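Side-chain contacts in protein of unknown function (PDB 2Q9R), which is of unknown function but is an all-helical member of the DUF416 family and holds benzoic acid in a pocket: residues A[25-28]-A[29-32]; A[76-79]-A[80-83]; A[127-130]-A[131-135]; A[164-167]-A[168-172]. One frame throughout, in Å; residues are numbered along the deposited sequence. Where two conformers were deposited one is given.

Contact 1 of 4, residues A[25-28]-A[29-32]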
loop_
_atom_site.group_PDB
_atom_site.type_symbol
_atom_site.label_atom_id
_atom_site.label_comp_id
_atom_site.label_asym_id
_atom_site.label_seq_id
_atom_site.Cartn_x
_atom_site.Cartn_y
_atom_site.Cartn_z
ATOM N N THR A 25 -1.616 -20.967 -8.589
ATOM C CA THR A 25 -0.176 -21.083 -8.315
ATOM C C THR A 25 0.476 -19.709 -8.301
ATOM O O THR A 25 1.206 -19.407 -7.373
ATOM C CB THR A 25 0.502 -21.986 -9.319
ATOM O OG1 THR A 25 -0.170 -23.255 -9.241
ATOM C CG2 THR A 25 2.023 -22.207 -9.016
ATOM N N ALA A 26 0.191 -18.908 -9.332
ATOM C CA ALA A 26 0.719 -17.539 -9.432
ATOM C C ALA A 26 0.327 -16.684 -8.191
ATOM O O ALA A 26 1.149 -15.940 -7.627
ATOM C CB ALA A 26 0.213 -16.883 -10.744
ATOM N N LEU A 27 -0.943 -16.734 -7.799
ATOM C CA LEU A 27 -1.374 -16.077 -6.569
ATOM C C LEU A 27 -0.651 -16.599 -5.314
ATOM O O LEU A 27 -0.359 -15.845 -4.422
ATOM C CB LEU A 27 -2.908 -16.169 -6.381
ATOM C CG LEU A 27 -3.783 -15.349 -7.331
ATOM C CD1 LEU A 27 -5.227 -15.361 -6.849
ATOM C CD2 LEU A 27 -3.236 -13.868 -7.563
ATOM N N CYS A 28 -0.362 -17.876 -5.225
ATOM C CA CYS A 28 0.270 -18.399 -4.018
ATOM C C CYS A 28 1.701 -17.950 -3.951
ATOM O O CYS A 28 2.194 -17.678 -2.887
ATOM C CB CYS A 28 0.231 -19.913 -3.967
ATOM S SG CYS A 28 -1.372 -20.588 -3.576
ATOM N N GLN A 29 2.367 -17.909 -5.106
ATOM C CA GLN A 29 3.723 -17.448 -5.179
ATOM C C GLN A 29 3.803 -16.005 -4.678
ATOM O O GLN A 29 4.700 -15.672 -3.970
ATOM C CB GLN A 29 4.275 -17.536 -6.598
ATOM C CG GLN A 29 5.674 -16.992 -6.743
ATOM C CD GLN A 29 6.698 -17.870 -6.094
ATOM O OE1 GLN A 29 6.700 -19.036 -6.349
ATOM N NE2 GLN A 29 7.551 -17.328 -5.236
ATOM N N ARG A 30 2.854 -15.179 -5.073
ATOM C CA ARG A 30 2.842 -13.776 -4.721
ATOM C C ARG A 30 2.734 -13.493 -3.206
ATOM O O ARG A 30 3.245 -12.494 -2.724
ATOM C CB ARG A 30 1.694 -13.122 -5.524
ATOM C CG ARG A 30 1.500 -11.661 -5.333
ATOM C CD ARG A 30 0.664 -11.102 -6.483
ATOM N NE ARG A 30 0.116 -9.800 -6.200
ATOM C CZ ARG A 30 -1.107 -9.563 -5.714
ATOM N NH1 ARG A 30 -1.957 -10.546 -5.430
ATOM N NH2 ARG A 30 -1.485 -8.320 -5.510
HETATM N N MSE A 31 2.099 -14.397 -2.473
HETATM C CA MSE A 31 1.983 -14.320 -1.023
HETATM C C MSE A 31 3.267 -14.663 -0.222
HETATM O O MSE A 31 3.366 -14.317 0.970
HETATM C CB MSE A 31 0.895 -15.303 -0.566
HETATM C CG MSE A 31 -0.528 -15.065 -1.100
HETATM SE SE MSE A 31 -1.657 -16.570 -0.663
HETATM C CE MSE A 31 -2.892 -16.404 -2.046
ATOM N N LEU A 32 4.246 -15.330 -0.839
ATOM C CA LEU A 32 5.400 -15.804 -0.091
ATOM C C LEU A 32 6.113 -14.771 0.823
ATOM O O LEU A 32 6.517 -15.098 1.940
ATOM C CB LEU A 32 6.405 -16.443 -1.047
ATOM C CG LEU A 32 7.657 -17.090 -0.474
ATOM C CD1 LEU A 32 7.282 -18.195 0.566
ATOM C CD2 LEU A 32 8.539 -17.675 -1.613
HETATM O O HOH W 1 -1.710 -13.116 -4.184
#
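L27 and R30 are brought alongside each other by different first torsions: L27 places CG beside its own backbone N (chi1 -70°), while R30 sends CG opposite its N (chi1 -179°) and stays extended as far as NE. Both side chains then point the same way, and L27 CD2 lies 4.1 Å from R30 NH1, set obliquely to the guanidinium plane. Two turns of helix 17-42 carry the arrangement. Q29 N bonds to T25 O at 3.0 Å with an N-H...O angle of 160°, and R30 N reaches A26 O at 3.2 Å. The next amide is held less well, since M31 N divides itself between two weak bonds, to L27 O and to C28 O.

L27 O is enclosed from several directions. M31, modelled as selenomethionine, passes it with CG at 3.4 Å and CE at 3.5 Å, and the same CE approaches L27 CB at 4.3 Å. A water also donates to L27 O at 3.1 Å and accepts a weak bond from R30 NH1, so it links this carbonyl to the guanidinium group. R30 NH1 forms a salt bridge with E158 as well, whereas Q29 OE1 takes a hydrogen bond from W58. Around the turn, C28 and M31 pack on helix 92-111, and L27 on helix 153-170.

A buried guanidinium thus runs past an aliphatic neighbour to an acidic mate and a water. The carboxylate of E158 probably offsets its charge, and the water supplies L27 O with a donor beyond its weak helical bond.

Contact 2 of 4, residues A[76-79]-A[80-83]; sequences RLED and NTPE
N80 closes back on R76, and its side chain can be followed outward over that residue's carbonyl. CB stands 3.6 Å from R76 O. CG, turned away from its own carbonyl carbon and beside its backbone N (chi1 -75°), keeps near the same oxygen. ND2 then donates to R76 O at 2.8 Å with an N-H...O angle of 171°, the acceptor lying close to the N80 amide plane. The backbone N of N80 bonds to R76 O too, at 3.1 Å, and the two donors arrive from opposite faces of the carbonyl plane. At the other branch of the tip, OD1 accepts from D46 N and bonds to a glycerol that probably came from the crystallisation liquor.

This is the C-terminal end of helix 70-79, where N80 is the first residue to leave helical backbone angles and carbonyls of the last turn are met by side-chain as well as backbone donors. T81 OG1 donates to L77 O at 2.7 Å, coming from above the carbonyl plane. T81 N reaches E78 O at 3.0 Å, again from well above the plane. Further out, Y35 OH bonds to N80 O, and L77 and T81 both pack on V99 of helix 92-111.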
loop_
_atom_site.group_PDB
_atom_site.type_symbol
_atom_site.label_atom_id
_atom_site.label_comp_id
_atom_site.label_asym_id
_atom_site.label_seq_id
_atom_site.Cartn_x
_atom_site.Cartn_y
_atom_site.Cartn_z
ATOM N N ARG A 76 4.330 -31.177 6.210
ATOM C CA ARG A 76 5.350 -30.156 6.507
ATOM C C ARG A 76 4.765 -28.756 6.502
ATOM O O ARG A 76 5.118 -27.923 7.342
ATOM C CB ARG A 76 6.516 -30.215 5.526
ATOM C CG ARG A 76 7.406 -31.429 5.721
ATOM C CD ARG A 76 8.822 -31.175 5.232
ATOM N NE ARG A 76 9.609 -32.411 5.287
ATOM C CZ ARG A 76 9.838 -33.242 4.259
ATOM N NH1 ARG A 76 9.362 -32.994 3.033
ATOM N NH2 ARG A 76 10.570 -34.336 4.461
ATOM N N LEU A 77 3.876 -28.499 5.557
ATOM C CA LEU A 77 3.185 -27.220 5.541
ATOM C C LEU A 77 2.420 -26.985 6.850
ATOM O O LEU A 77 2.527 -25.907 7.445
ATOM C CB LEU A 77 2.281 -27.123 4.314
ATOM C CG LEU A 77 3.061 -26.955 2.976
ATOM C CD1 LEU A 77 2.249 -27.332 1.723
ATOM C CD2 LEU A 77 3.560 -25.514 2.870
ATOM N N GLU A 78 1.673 -27.990 7.306
ATOM C CA GLU A 78 0.908 -27.824 8.530
ATOM C C GLU A 78 1.843 -27.586 9.720
ATOM O O GLU A 78 1.570 -26.698 10.526
ATOM C CB GLU A 78 -0.052 -28.997 8.767
ATOM C CG GLU A 78 -1.172 -28.713 9.816
ATOM C CD GLU A 78 -2.096 -27.547 9.448
ATOM O OE1 GLU A 78 -2.322 -27.295 8.237
ATOM O OE2 GLU A 78 -2.602 -26.877 10.382
ATOM N N ASP A 79 2.959 -28.321 9.796
ATOM C CA ASP A 79 3.943 -28.130 10.868
ATOM C C ASP A 79 4.474 -26.711 10.902
ATOM O O ASP A 79 4.855 -26.206 11.946
ATOM C CB ASP A 79 5.123 -29.108 10.716
ATOM C CG ASP A 79 4.727 -30.573 10.978
ATOM O OD1 ASP A 79 3.674 -30.815 11.609
ATOM O OD2 ASP A 79 5.466 -31.478 10.533
ATOM N N ASN A 80 4.496 -26.068 9.748
ATOM C CA ASN A 80 4.963 -24.690 9.640
ATOM C C ASN A 80 3.865 -23.613 9.568
ATOM O O ASN A 80 4.122 -22.467 9.151
ATOM C CB ASN A 80 5.878 -24.595 8.413
ATOM C CG ASN A 80 7.218 -25.218 8.665
ATOM O OD1 ASN A 80 8.097 -24.574 9.202
ATOM N ND2 ASN A 80 7.361 -26.494 8.321
ATOM N N THR A 81 2.649 -23.988 9.940
ATOM C CA THR A 81 1.541 -23.056 9.926
ATOM C C THR A 81 1.416 -22.533 11.359
ATOM O O THR A 81 1.212 -23.319 12.287
ATOM C CB THR A 81 0.254 -23.715 9.498
ATOM O OG1 THR A 81 0.427 -24.323 8.208
ATOM C CG2 THR A 81 -0.910 -22.647 9.436
ATOM N N PRO A 82 1.570 -21.216 11.548
ATOM C CA PRO A 82 1.487 -20.713 12.918
ATOM C C PRO A 82 0.037 -20.610 13.481
ATOM O O PRO A 82 -0.971 -20.605 12.732
ATOM C CB PRO A 82 2.139 -19.328 12.817
ATOM C CG PRO A 82 1.785 -18.874 11.426
ATOM C CD PRO A 82 1.815 -20.135 10.576
ATOM N N GLU A 83 -0.020 -20.541 14.806
ATOM C CA GLU A 83 -1.252 -20.366 15.548
ATOM C C GLU A 83 -1.342 -18.934 15.975
ATOM O O GLU A 83 -0.455 -18.462 16.667
ATOM C CB GLU A 83 -1.243 -21.213 16.809
ATOM C CG GLU A 83 -1.414 -22.703 16.575
ATOM C CD GLU A 83 -2.816 -23.095 16.114
ATOM O OE1 GLU A 83 -3.764 -22.273 16.181
ATOM O OE2 GLU A 83 -2.959 -24.247 15.661
HETATM O O HOH W 2 -1.402 -25.088 6.141
#

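Contact 3 of 4, residues A[127-130]-A[131-135]; sequences TVAN and YIEAI
V128 and I132 meet by their branch ends one turn apart on helix 120-136. V128 CG1 stands opposite the backbone N, and I132 CG1 lies beside its own N (chi1 -67°), with the chain extended beyond; I132 CD1 therefore comes back to V128 CG1 at 4.1 Å. On the way, I132 CG1 passes V128 O at 3.4 Å, the oxygen that accepts I132 N in a nearly straight bond.

E133 uses a similar first torsion (chi1 -77°) but runs over the preceding turn. Its CB is 3.2 Å from A129 O, CG and CD follow over the same oxygen, and OE2 ends 3.8 Å from A129 CB. OE1 and N130 OD1 are 4.2 Å apart, and one water donates to both, at 3.0 Å from E133 OE1, so two acceptors are joined without competing for a proton. An alanine in place of E133 would take away CG and the carboxylate, which would probably leave the water held by N130 without its second acceptor and uncover part of A129 O and A129 CB.

Y131 swings CG opposite its N, which carries the ring off the helix towards bound benzoic acid, whose pocket it lines. Y131 also packs on H152 of the second subunit. On other sides of the helix, T127 OG1 bonds to D97, V128 and I132 lean on V154 of helix 153-170, and E133 rests against L145 and V149 of helix 142-150.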
loop_
_atom_site.group_PDB
_atom_site.type_symbol
_atom_site.label_atom_id
_atom_site.label_comp_id
_atom_site.label_asym_id
_atom_site.label_seq_id
_atom_site.Cartn_x
_atom_site.Cartn_y
_atom_site.Cartn_z
ATOM N N THR A 127 -7.101 -11.553 2.428
ATOM C CA THR A 127 -5.904 -11.154 3.138
ATOM C C THR A 127 -5.743 -9.642 3.047
ATOM O O THR A 127 -5.461 -8.944 4.041
ATOM C CB THR A 127 -4.633 -11.901 2.602
ATOM O OG1 THR A 127 -4.828 -13.303 2.781
ATOM C CG2 THR A 127 -3.413 -11.498 3.365
ATOM N N VAL A 128 -5.964 -9.129 1.855
ATOM C CA VAL A 128 -5.846 -7.661 1.625
ATOM C C VAL A 128 -6.946 -6.857 2.355
ATOM O O VAL A 128 -6.665 -5.845 3.006
ATOM C CB VAL A 128 -5.863 -7.333 0.146
ATOM C CG1 VAL A 128 -5.705 -5.783 -0.039
ATOM C CG2 VAL A 128 -4.751 -8.106 -0.542
ATOM N N ALA A 129 -8.193 -7.306 2.273
ATOM C CA ALA A 129 -9.260 -6.618 3.021
ATOM C C ALA A 129 -9.002 -6.641 4.526
ATOM O O ALA A 129 -9.286 -5.668 5.200
ATOM C CB ALA A 129 -10.595 -7.226 2.711
ATOM N N ASN A 130 -8.483 -7.753 5.053
ATOM C CA ASN A 130 -8.305 -7.916 6.498
ATOM C C ASN A 130 -7.218 -6.994 6.999
ATOM O O ASN A 130 -7.344 -6.398 8.071
ATOM C CB ASN A 130 -7.939 -9.352 6.875
ATOM C CG ASN A 130 -9.083 -10.302 6.751
ATOM O OD1 ASN A 130 -10.256 -9.909 6.744
ATOM N ND2 ASN A 130 -8.759 -11.574 6.631
ATOM N N TYR A 131 -6.179 -6.850 6.181
ATOM C CA TYR A 131 -5.091 -5.908 6.421
ATOM C C TYR A 131 -5.617 -4.489 6.530
ATOM O O TYR A 131 -5.336 -3.808 7.505
ATOM C CB TYR A 131 -4.038 -6.006 5.311
ATOM C CG TYR A 131 -2.859 -5.081 5.503
ATOM C CD1 TYR A 131 -1.889 -5.375 6.432
ATOM C CD2 TYR A 131 -2.716 -3.913 4.757
ATOM C CE1 TYR A 131 -0.823 -4.538 6.628
ATOM C CE2 TYR A 131 -1.630 -3.060 4.946
ATOM C CZ TYR A 131 -0.686 -3.403 5.881
ATOM O OH TYR A 131 0.407 -2.631 6.133
ATOM N N ILE A 132 -6.408 -4.070 5.539
ATOM C CA ILE A 132 -7.025 -2.735 5.523
ATOM C C ILE A 132 -7.969 -2.564 6.694
ATOM O O ILE A 132 -7.926 -1.547 7.394
ATOM C CB ILE A 132 -7.794 -2.500 4.234
ATOM C CG1 ILE A 132 -6.823 -2.423 3.039
ATOM C CG2 ILE A 132 -8.679 -1.234 4.352
ATOM C CD1 ILE A 132 -7.467 -2.507 1.674
ATOM N N GLU A 133 -8.788 -3.581 6.934
ATOM C CA GLU A 133 -9.818 -3.503 7.986
ATOM C C GLU A 133 -9.229 -3.600 9.402
ATOM O O GLU A 133 -9.799 -3.045 10.344
ATOM C CB GLU A 133 -10.930 -4.530 7.762
ATOM C CG GLU A 133 -11.937 -4.181 6.670
ATOM C CD GLU A 133 -12.649 -5.417 6.125
ATOM O OE1 GLU A 133 -12.699 -6.435 6.823
ATOM O OE2 GLU A 133 -13.115 -5.429 4.979
ATOM N N ALA A 134 -8.076 -4.250 9.537
ATOM C CA ALA A 134 -7.374 -4.400 10.821
ATOM C C ALA A 134 -7.126 -3.059 11.482
ATOM O O ALA A 134 -7.326 -2.880 12.654
ATOM C CB ALA A 134 -6.023 -5.100 10.599
ATOM N N ILE A 135 -6.659 -2.122 10.683
ATOM C CA ILE A 135 -6.252 -0.808 11.169
ATOM C C ILE A 135 -7.474 0.122 11.283
ATOM O O ILE A 135 -7.699 0.759 12.312
ATOM C CB ILE A 135 -5.170 -0.265 10.181
ATOM C CG1 ILE A 135 -5.050 1.278 10.177
ATOM C CG2 ILE A 135 -5.470 -0.797 8.824
HETATM O O HOH W 3 -11.617 -8.296 8.942
#

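Contact 4 of 4, residues A[164-167]-A[168-172]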
loop_
_atom_site.group_PDB
_atom_site.type_symbol
_atom_site.label_atom_id
_atom_site.label_comp_id
_atom_site.label_asym_id
_atom_site.label_seq_id
_atom_site.Cartn_x
_atom_site.Cartn_y
_atom_site.Cartn_z
ATOM N N SER A 164 -5.766 -8.954 -14.507
ATOM C CA SER A 164 -4.721 -9.059 -15.521
ATOM C C SER A 164 -4.197 -10.488 -15.649
ATOM O O SER A 164 -3.946 -10.968 -16.741
ATOM C CB SER A 164 -3.577 -8.126 -15.171
ATOM O OG SER A 164 -3.943 -6.793 -15.457
ATOM N N LEU A 165 -4.022 -11.149 -14.523
ATOM C CA LEU A 165 -3.637 -12.552 -14.507
ATOM C C LEU A 165 -4.705 -13.418 -15.190
ATOM O O LEU A 165 -4.394 -14.331 -15.963
ATOM C CB LEU A 165 -3.451 -13.011 -13.059
ATOM C CG LEU A 165 -2.992 -14.431 -12.786
ATOM C CD1 LEU A 165 -1.595 -14.716 -13.428
ATOM C CD2 LEU A 165 -2.975 -14.656 -11.251
ATOM N N LEU A 166 -5.973 -13.144 -14.909
ATOM C CA LEU A 166 -7.045 -13.938 -15.506
ATOM C C LEU A 166 -7.085 -13.751 -17.023
ATOM O O LEU A 166 -7.254 -14.737 -17.785
ATOM C CB LEU A 166 -8.401 -13.577 -14.901
ATOM C CG LEU A 166 -9.660 -14.264 -15.436
ATOM C CD1 LEU A 166 -9.520 -15.767 -15.376
ATOM C CD2 LEU A 166 -10.891 -13.800 -14.652
ATOM N N GLU A 167 -6.945 -12.497 -17.453
ATOM C CA GLU A 167 -6.960 -12.158 -18.868
ATOM C C GLU A 167 -5.879 -12.830 -19.671
ATOM O O GLU A 167 -6.132 -13.236 -20.785
ATOM C CB GLU A 167 -6.805 -10.649 -19.068
ATOM C CG GLU A 167 -8.023 -9.861 -18.682
ATOM C CD GLU A 167 -7.747 -8.372 -18.669
ATOM O OE1 GLU A 167 -6.668 -7.964 -19.165
ATOM O OE2 GLU A 167 -8.609 -7.618 -18.172
ATOM N N ILE A 168 -4.661 -12.886 -19.151
ATOM C CA ILE A 168 -3.594 -13.520 -19.912
ATOM C C ILE A 168 -3.813 -15.041 -19.993
ATOM O O ILE A 168 -3.610 -15.646 -21.060
ATOM C CB ILE A 168 -2.169 -13.074 -19.473
ATOM C CG1 ILE A 168 -1.115 -13.669 -20.413
ATOM C CG2 ILE A 168 -1.881 -13.359 -17.994
ATOM C CD1 ILE A 168 0.139 -12.777 -20.594
ATOM N N ILE A 169 -4.296 -15.647 -18.920
ATOM C CA ILE A 169 -4.584 -17.083 -18.957
ATOM C C ILE A 169 -5.746 -17.407 -19.864
ATOM O O ILE A 169 -5.681 -18.368 -20.636
ATOM C CB ILE A 169 -4.808 -17.640 -17.521
ATOM C CG1 ILE A 169 -3.503 -17.447 -16.723
ATOM C CG2 ILE A 169 -5.256 -19.101 -17.519
ATOM C CD1 ILE A 169 -3.636 -17.702 -15.208
ATOM N N GLU A 170 -6.799 -16.599 -19.810
ATOM C CA GLU A 170 -7.986 -16.938 -20.532
ATOM C C GLU A 170 -7.890 -16.740 -22.043
ATOM O O GLU A 170 -8.616 -17.382 -22.798
ATOM C CB GLU A 170 -9.220 -16.282 -19.899
ATOM C CG GLU A 170 -9.577 -14.945 -20.347
ATOM C CD GLU A 170 -10.539 -14.270 -19.366
ATOM O OE1 GLU A 170 -11.505 -14.899 -18.847
ATOM O OE2 GLU A 170 -10.310 -13.073 -19.127
ATOM N N GLU A 171 -6.956 -15.913 -22.485
ATOM C CA GLU A 171 -6.768 -15.716 -23.908
ATOM C C GLU A 171 -5.970 -16.850 -24.563
ATOM O O GLU A 171 -5.749 -16.852 -25.768
ATOM C CB GLU A 171 -6.142 -14.343 -24.175
ATOM C CG GLU A 171 -4.667 -14.207 -23.832
ATOM C CD GLU A 171 -4.162 -12.763 -23.974
ATOM O OE1 GLU A 171 -4.974 -11.799 -23.866
ATOM O OE2 GLU A 171 -2.940 -12.605 -24.179
ATOM N N ASN A 172 -5.571 -17.821 -23.758
ATOM C CA ASN A 172 -4.822 -18.973 -24.204
ATOM C C ASN A 172 -5.637 -20.229 -23.908
ATOM O O ASN A 172 -5.857 -20.570 -22.741
ATOM C CB ASN A 172 -3.473 -19.003 -23.473
ATOM C CG ASN A 172 -2.583 -17.820 -23.856
ATOM O OD1 ASN A 172 -2.198 -17.691 -25.012
ATOM N ND2 ASN A 172 -2.292 -16.936 -22.900
#
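The carboxylate of E170 has L166 over one face and E167 along its side. L166 CG sits 3.9 Å from E170 OE1 and equally far from OE2, which places this methine above the flat group. E167 CG approaches E170 OE2 at 4.0 Å from low beside the plane, and E167 CA comes to 3.5 Å from the same oxygen. The two carboxylates are tilted by only 15° but do not touch, their OE2 atoms being 5.8 Å apart. R11 gives E170 OE2 a salt bridge, which probably offsets the like charges.

E170 reaches this place because CG sits between its backbone N and carbonyl carbon (chi1 88°), which lays CG 3.5 Å from L166 O and brings the carboxylate back over L166. E171 adopts the same kind of first torsion and lays CG near E167 O. A leucine in place of E170 would probably leave R11 without this acidic mate.

L165 and I169 run side by side, pointing the same way, with their CD1 atoms 4.0 Å apart. I169 CG1 also passes L165 O at 3.3 Å. Within the bundle, this last part of helix 153-170 packs through L165 and I169 on F23 of helix 17-42, through L166 on F8 and L12 of helix 8-14, and through L165 on L183 of helix 177-190.

How the contacts relate
Contact 1 is the core of the set, centred about 4 Å from the chain's centre; contacts 3 and 4 are partly buried and contact 2 lies at the surface. Only contacts 1 and 4 touch: L27 CD2 meets L165 CD2 at 3.8 Å, joining helices 17-42 and 153-170. Contact 2 lies on the opposite side of the chain's centre from contact 4, their centres about 32 Å apart. All four keep i to i+4 backbone bonds, but in contact 2, where the helix ends, side-chain donors from N80 and T81 also bond to the last carbonyls. The acids of contacts 3 and 4 differ too: one pairs through water, the other through an arginine.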